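Local coordinates for protein 6-carboxyhexanoate--coa ligase (Bacillus subtilis, PDB 5FLG) that belongs to the 6-carboxyhexanoate--CoA ligase family of enzymes and, as a two-chain assembly, holds phosphoaminophosphonic acid-adenylate ester, pimelic acid and magnesium ions, at residues 39-42 against 43-47; 158-161 against 162-166; 235-238 against 239-242. All coordinates share one frame; numbering follows the deposited sequence.

Contact 1 (39-42 against 43-47)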
# COMPACT_ATOMS: atom_id res chain seq x y z
N GLU A 39 8.98 -8.65 -12.37
CA GLU A 39 9.72 -8.63 -11.11
C GLU A 39 8.89 -8.30 -9.87
O GLU A 39 9.42 -8.19 -8.77
CB GLU A 39 10.95 -7.75 -11.22
CG GLU A 39 12.06 -8.36 -12.06
CD GLU A 39 13.20 -7.39 -12.34
OE1 GLU A 39 13.54 -6.59 -11.45
OE2 GLU A 39 13.83 -7.52 -13.40
N MET A 40 7.58 -8.28 -10.01
CA MET A 40 6.73 -7.72 -8.97
C MET A 40 6.75 -8.59 -7.70
O MET A 40 6.83 -8.08 -6.57
CB MET A 40 5.32 -7.59 -9.50
CG MET A 40 4.39 -6.78 -8.60
SD MET A 40 5.01 -5.14 -8.18
CE MET A 40 4.59 -4.28 -9.71
N LYS A 41 6.68 -9.90 -7.87
CA LYS A 41 6.55 -10.76 -6.69
C LYS A 41 7.79 -10.67 -5.83
O LYS A 41 7.71 -10.49 -4.63
CB LYS A 41 6.29 -12.21 -7.08
CG LYS A 41 6.24 -13.14 -5.87
CD LYS A 41 5.61 -14.49 -6.19
CE LYS A 41 6.64 -15.61 -6.10
NZ LYS A 41 7.15 -15.75 -4.71
N HIS A 42 8.94 -10.75 -6.48
CA HIS A 42 10.21 -10.63 -5.78
C HIS A 42 10.37 -9.27 -5.13
O HIS A 42 11.00 -9.15 -4.10
CB HIS A 42 11.35 -10.89 -6.76
CG HIS A 42 12.72 -10.60 -6.21
ND1 HIS A 42 13.45 -11.52 -5.49
CD2 HIS A 42 13.51 -9.50 -6.32
CE1 HIS A 42 14.58 -10.97 -5.09
NE2 HIS A 42 14.65 -9.75 -5.59
N THR A 43 9.89 -8.22 -5.79
CA THR A 43 10.17 -6.87 -5.34
C THR A 43 9.28 -6.51 -4.16
O THR A 43 9.73 -6.00 -3.17
CB THR A 43 9.88 -5.87 -6.45
OG1 THR A 43 10.79 -6.10 -7.53
CG2 THR A 43 10.03 -4.44 -5.97
N VAL A 44 8.01 -6.87 -4.25
CA VAL A 44 7.11 -6.69 -3.14
C VAL A 44 7.62 -7.46 -1.92
O VAL A 44 7.60 -6.93 -0.80
CB VAL A 44 5.69 -7.12 -3.52
CG1 VAL A 44 4.80 -7.16 -2.30
CG2 VAL A 44 5.11 -6.16 -4.55
N ASN A 45 8.11 -8.68 -2.12
CA ASN A 45 8.71 -9.41 -1.00
C ASN A 45 10.01 -8.79 -0.46
O ASN A 45 10.25 -8.80 0.74
CB ASN A 45 8.94 -10.86 -1.40
CG ASN A 45 7.70 -11.70 -1.22
OD1 ASN A 45 7.31 -11.94 -0.09
ND2 ASN A 45 6.98 -11.96 -2.29
N ALA A 46 10.84 -8.22 -1.33
CA ALA A 46 12.05 -7.60 -0.85
C ALA A 46 11.70 -6.39 0.01
O ALA A 46 12.32 -6.16 1.05
CB ALA A 46 13.00 -7.19 -1.99
N LEU A 47 10.71 -5.62 -0.41
CA LEU A 47 10.28 -4.46 0.38
C LEU A 47 9.63 -4.91 1.69
O LEU A 47 9.83 -4.30 2.72
CB LEU A 47 9.34 -3.58 -0.42
CG LEU A 47 10.03 -2.81 -1.57
CD1 LEU A 47 9.01 -2.19 -2.51
CD2 LEU A 47 10.95 -1.75 -1.01
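Val-44 N reaches back to Met-40 O at 2.9 Å with an almost straight N-H...O angle of 173°, and Ala-46 N bonds to His-42 O at the same length but more bent, at 144°, both in regular alpha-helical turns. Two side chains add a second bond to carbonyls already used in this ladder. Thr-43 has OG1 set beside its own backbone N (chi1 -65°), a torsion that drops the hydroxyl back along the helix onto Glu-39 O at 2.8 Å. The hydroxyl sits well above the carbonyl plane, while Thr-43 N comes to the same Glu-39 O from nearly straight ahead, 3.0 Å away. Glu-39 occupies the N-cap position of helix 40-52, so this doubly gripped carbonyl lies at the start of the helix, just after strand 26-36. Two residues further along, Asn-45 repeats the scheme with an amide: ND2 meets Lys-41 O at 2.9 Å with that oxygen close to the amide plane, and Asn-45 N binds it at 3.1 Å from the opposite face of the carbonyl. ND2 also bonds to Asn-45 OD1 of the second subunit, which places this amide at the dimer contact; Val-44 packs there too, on Leu-48 of the second subunit. On the buried flank, Met-40 is bent at chi2 and chi3, and its SD lies 3.8 Å from Val-44 CG2, the side chains crossing at a slant. Met-40 also rests on Tyr-9 and Val-11 of strand 8-17, and Thr-43 on Ile-35 of strand 26-36.

Contact 2 (158-161 against 162-166)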
# COMPACT_ATOMS: atom_id res chain seq x y z
N GLU A 158 25.91 -5.43 -9.34
CA GLU A 158 26.95 -6.35 -8.85
C GLU A 158 28.23 -6.25 -9.68
O GLU A 158 29.35 -6.21 -9.14
CB GLU A 158 26.42 -7.79 -8.89
CG GLU A 158 25.36 -8.09 -7.84
CD GLU A 158 25.92 -8.53 -6.48
OE1 GLU A 158 26.99 -9.20 -6.45
OE2 GLU A 158 25.30 -8.24 -5.43
N LYS A 159 28.07 -6.11 -10.98
CA LYS A 159 29.22 -5.89 -11.85
C LYS A 159 29.93 -4.60 -11.51
O LYS A 159 31.15 -4.59 -11.27
CB LYS A 159 28.78 -5.86 -13.30
CG LYS A 159 29.94 -6.06 -14.25
CD LYS A 159 29.52 -6.68 -15.57
CE LYS A 159 30.75 -7.22 -16.29
NZ LYS A 159 30.43 -7.86 -17.60
N TRP A 160 29.16 -3.53 -11.32
CA TRP A 160 29.77 -2.26 -10.91
C TRP A 160 30.53 -2.37 -9.59
O TRP A 160 31.65 -1.88 -9.44
CB TRP A 160 28.69 -1.17 -10.81
CG TRP A 160 29.21 0.05 -10.19
CD1 TRP A 160 29.71 1.16 -10.83
CD2 TRP A 160 29.23 0.34 -8.80
NE1 TRP A 160 30.12 2.09 -9.90
CE2 TRP A 160 29.81 1.62 -8.65
CE3 TRP A 160 28.84 -0.36 -7.66
CZ2 TRP A 160 29.98 2.22 -7.42
CZ3 TRP A 160 29.05 0.21 -6.43
CH2 TRP A 160 29.59 1.50 -6.31
N ALA A 161 29.97 -3.06 -8.61
CA ALA A 161 30.62 -3.11 -7.33
C ALA A 161 31.92 -3.91 -7.38
O ALA A 161 32.92 -3.54 -6.76
CB ALA A 161 29.68 -3.70 -6.31
N LEU A 162 31.93 -4.93 -8.20
CA LEU A 162 33.15 -5.72 -8.40
C LEU A 162 34.24 -4.84 -8.98
O LEU A 162 35.30 -4.68 -8.38
CB LEU A 162 32.87 -6.89 -9.35
CG LEU A 162 34.00 -7.89 -9.58
CD1 LEU A 162 34.70 -8.27 -8.29
CD2 LEU A 162 33.43 -9.13 -10.26
N HIS A 163 33.94 -4.18 -10.09
CA HIS A 163 34.91 -3.27 -10.68
C HIS A 163 35.37 -2.19 -9.69
O HIS A 163 36.48 -1.70 -9.79
CB HIS A 163 34.39 -2.60 -11.94
CG HIS A 163 35.31 -1.55 -12.50
ND1 HIS A 163 35.42 -0.28 -11.96
CD2 HIS A 163 36.13 -1.56 -13.58
CE1 HIS A 163 36.24 0.44 -12.69
NE2 HIS A 163 36.70 -0.31 -13.67
N SER A 164 34.47 -1.73 -8.83
CA SER A 164 34.78 -0.53 -8.04
C SER A 164 35.49 -0.85 -6.75
O SER A 164 35.83 0.06 -6.00
CB SER A 164 33.49 0.25 -7.72
OG SER A 164 32.92 0.76 -8.90
N HIS A 165 35.61 -2.14 -6.43
CA HIS A 165 36.16 -2.58 -5.15
C HIS A 165 35.36 -2.02 -4.00
O HIS A 165 35.90 -1.65 -2.97
CB HIS A 165 37.63 -2.20 -5.00
CG HIS A 165 38.49 -2.67 -6.13
ND1 HIS A 165 38.64 -4.01 -6.43
CD2 HIS A 165 39.16 -1.99 -7.08
CE1 HIS A 165 39.38 -4.13 -7.52
NE2 HIS A 165 39.71 -2.92 -7.93
N VAL A 166 34.06 -2.02 -4.18
CA VAL A 166 33.11 -1.64 -3.14
C VAL A 166 32.20 -2.84 -2.92
O VAL A 166 31.87 -3.54 -3.89
CB VAL A 166 32.25 -0.46 -3.63
CG1 VAL A 166 31.15 -0.14 -2.63
CG2 VAL A 166 33.14 0.74 -3.86
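Trp-160 and Ser-164 meet across the last turn of helix 154-164, which ends in a Schellman motif: His-165 takes a positive phi, Val-166 N bonds back to Ala-161 O at 3.2 Å, and His-165 N bonds to Leu-162 O inside that loop. The packing is close on the Trp-160 side. Ser-164 OG stands 3.2 Å above one face of the indole, displaced toward its rim, and its nearest ring atom is CE2. It comes there because OG lies beside the backbone N of Ser-164 (chi1 -66°), which turns the hydroxyl back along the helix. From this position it donates to Trp-160 O at 3.0 Å, well above the carbonyl plane, and Ser-164 N binds the same oxygen at 2.9 Å. The carbonyl therefore has two donors, and the hydroxyl is bonded to it while its oxygen lies over the ring. Ser-164 CB adds a CH-pi contact, 4.1 Å from the centroid of the six-membered ring and 16° off its normal. Trp-254 meets the indole edge-to-face, Trp-152 joins the same cluster, and Leu-176 of helix 170-184 packs on it as well. Between the two segments the other side is looser. Lys-159, Leu-162 and His-163 are exposed there and meet the adjoining turn mainly through backbone, as in the nearly straight bond from His-163 N to Lys-159 O at 3.1 Å, although Trp-254 also lies against His-163 and Lys-159. The tip of Leu-162 leads away. Past the helix end Val-166 points back toward the helix and packs on Ile-172, a residue of the pimelic acid pocket; Val-166 CB is 4.3 Å from Trp-160 CH2, and Val-166 O lies 3.3 Å from Ala-161 CB.

Contact 3 (235-238 against 239-242)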
# COMPACT_ATOMS: atom_id res chain seq x y z
N SER A 235 16.29 29.34 -9.24
CA SER A 235 15.35 30.46 -9.20
C SER A 235 13.94 29.92 -9.21
O SER A 235 12.99 30.65 -8.91
CB SER A 235 15.50 31.37 -10.42
OG SER A 235 16.78 31.95 -10.49
N ASN A 236 13.77 28.70 -9.70
CA ASN A 236 12.45 28.27 -10.08
C ASN A 236 11.64 27.92 -8.85
O ASN A 236 12.16 27.91 -7.73
CB ASN A 236 12.51 27.08 -11.05
CG ASN A 236 13.13 27.45 -12.38
OD1 ASN A 236 12.96 28.57 -12.88
ND2 ASN A 236 13.86 26.52 -12.97
N ASP A 237 10.37 27.64 -9.04
CA ASP A 237 9.54 27.26 -7.93
C ASP A 237 10.02 25.91 -7.40
O ASP A 237 10.26 24.99 -8.17
CB ASP A 237 8.09 27.17 -8.39
CG ASP A 237 7.15 26.80 -7.27
OD1 ASP A 237 7.01 27.56 -6.29
OD2 ASP A 237 6.53 25.73 -7.38
N VAL A 238 10.01 25.79 -6.08
CA VAL A 238 10.46 24.60 -5.40
C VAL A 238 9.56 23.41 -5.75
O VAL A 238 10.00 22.29 -5.77
CB VAL A 238 10.50 24.83 -3.87
CG1 VAL A 238 9.10 24.92 -3.30
CG2 VAL A 238 11.27 23.70 -3.19
N ASN A 239 8.30 23.67 -6.05
CA ASN A 239 7.39 22.58 -6.38
C ASN A 239 7.74 21.86 -7.67
O ASN A 239 7.49 20.69 -7.81
CB ASN A 239 5.96 23.08 -6.46
CG ASN A 239 5.49 23.64 -5.15
OD1 ASN A 239 5.30 22.89 -4.19
ND2 ASN A 239 5.44 24.97 -5.05
N THR A 240 8.30 22.59 -8.62
CA THR A 240 8.74 21.97 -9.84
C THR A 240 9.88 21.01 -9.52
O THR A 240 9.90 19.89 -10.00
CB THR A 240 9.20 23.05 -10.84
OG1 THR A 240 10.37 23.70 -10.33
CG2 THR A 240 8.10 24.10 -11.00
N TYR A 241 10.81 21.44 -8.67
CA TYR A 241 11.94 20.60 -8.31
C TYR A 241 11.42 19.35 -7.60
O TYR A 241 11.85 18.23 -7.90
CB TYR A 241 12.94 21.35 -7.42
CG TYR A 241 13.50 22.66 -7.98
CD1 TYR A 241 13.60 22.88 -9.36
CD2 TYR A 241 14.02 23.63 -7.14
CE1 TYR A 241 14.20 24.03 -9.86
CE2 TYR A 241 14.60 24.80 -7.64
CZ TYR A 241 14.67 25.00 -8.99
OH TYR A 241 15.35 26.10 -9.47
N ILE A 242 10.48 19.56 -6.69
CA ILE A 242 9.90 18.47 -5.89
C ILE A 242 9.23 17.45 -6.80
O ILE A 242 9.34 16.23 -6.61
CB ILE A 242 8.89 19.00 -4.84
CG1 ILE A 242 9.63 19.65 -3.67
CG2 ILE A 242 8.00 17.88 -4.32
CD1 ILE A 242 8.72 20.26 -2.63
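Tyr-241 lays its ring back across the loop that precedes its helix, so that the phenol reaches Asn-236 and one ring face looks onto the backbone of Asp-237. Its CG sits beside the backbone N, which turns the ring back toward the start of the chain segment. The hydroxyl OH accepts from Asn-236 N at 3.1 Å. The Asn-236 side chain crosses the ring at about a right angle, with its amide plane 55° from that of the phenol; Asn-236 CB does the touching, 3.4 Å from Tyr-241 OH and beside CZ. Asp-237 O stands 3.9 Å above the ring plane, over its centre. Thr-240 has its hydroxyl in the crowded position between its backbone N and carbonyl carbon (chi1 66°). There Thr-240 OG1 donates to Asp-237 O in the carbonyl plane at 2.5 Å, a length shorter than usual and doubtful, with a weak bond from Thr-240 N beside it. On the solvent side Asp-237 and Asn-239 cross obliquely, carboxylate and amide planes 35° apart. Asp-237 OD2 is modelled near Asn-239 N and ND2 but lies too close to Asn-239 CB, so its place is less sure. Val-238 and Ile-242 face the protein, Val-238 CG2 4.3 Å from Ile-242 CD1, and both pack on Leu-128 of strand 127-130. Val-238 O takes a regular bond from Ile-242 N at 2.9 Å. Asp-237 at the N-cap of helix 238-247, its carbonyl taken up by Thr-240 and its carboxylate placed to accept a weak, uncertain capping bond from Asn-239 N, is the arrangement of a helix N-terminus.

Overall arrangement
All three contacts sit at helix ends: contacts 1 and 3 where helices 40-52 and 238-247 begin, contact 2 where helix 154-164 stops. They do not touch. Contacts 1 and 2 have centres about 24 Å apart and nearest atoms about 11 Å apart, whereas contact 3 lies about 33 Å from contact 1 and 35 Å from contact 2, centre to centre, with contacts 2 and 3 on opposite sides of the chain's centre. None supplies a residue of the pimelic acid pocket or the magnesium site. The Val-166 side chain of contact 2 comes to about 6 Å from pimelic acid; Ile-242 and Ala-46 side chains are about 10 and 11 Å from phosphoaminophosphonic acid-adenylate ester.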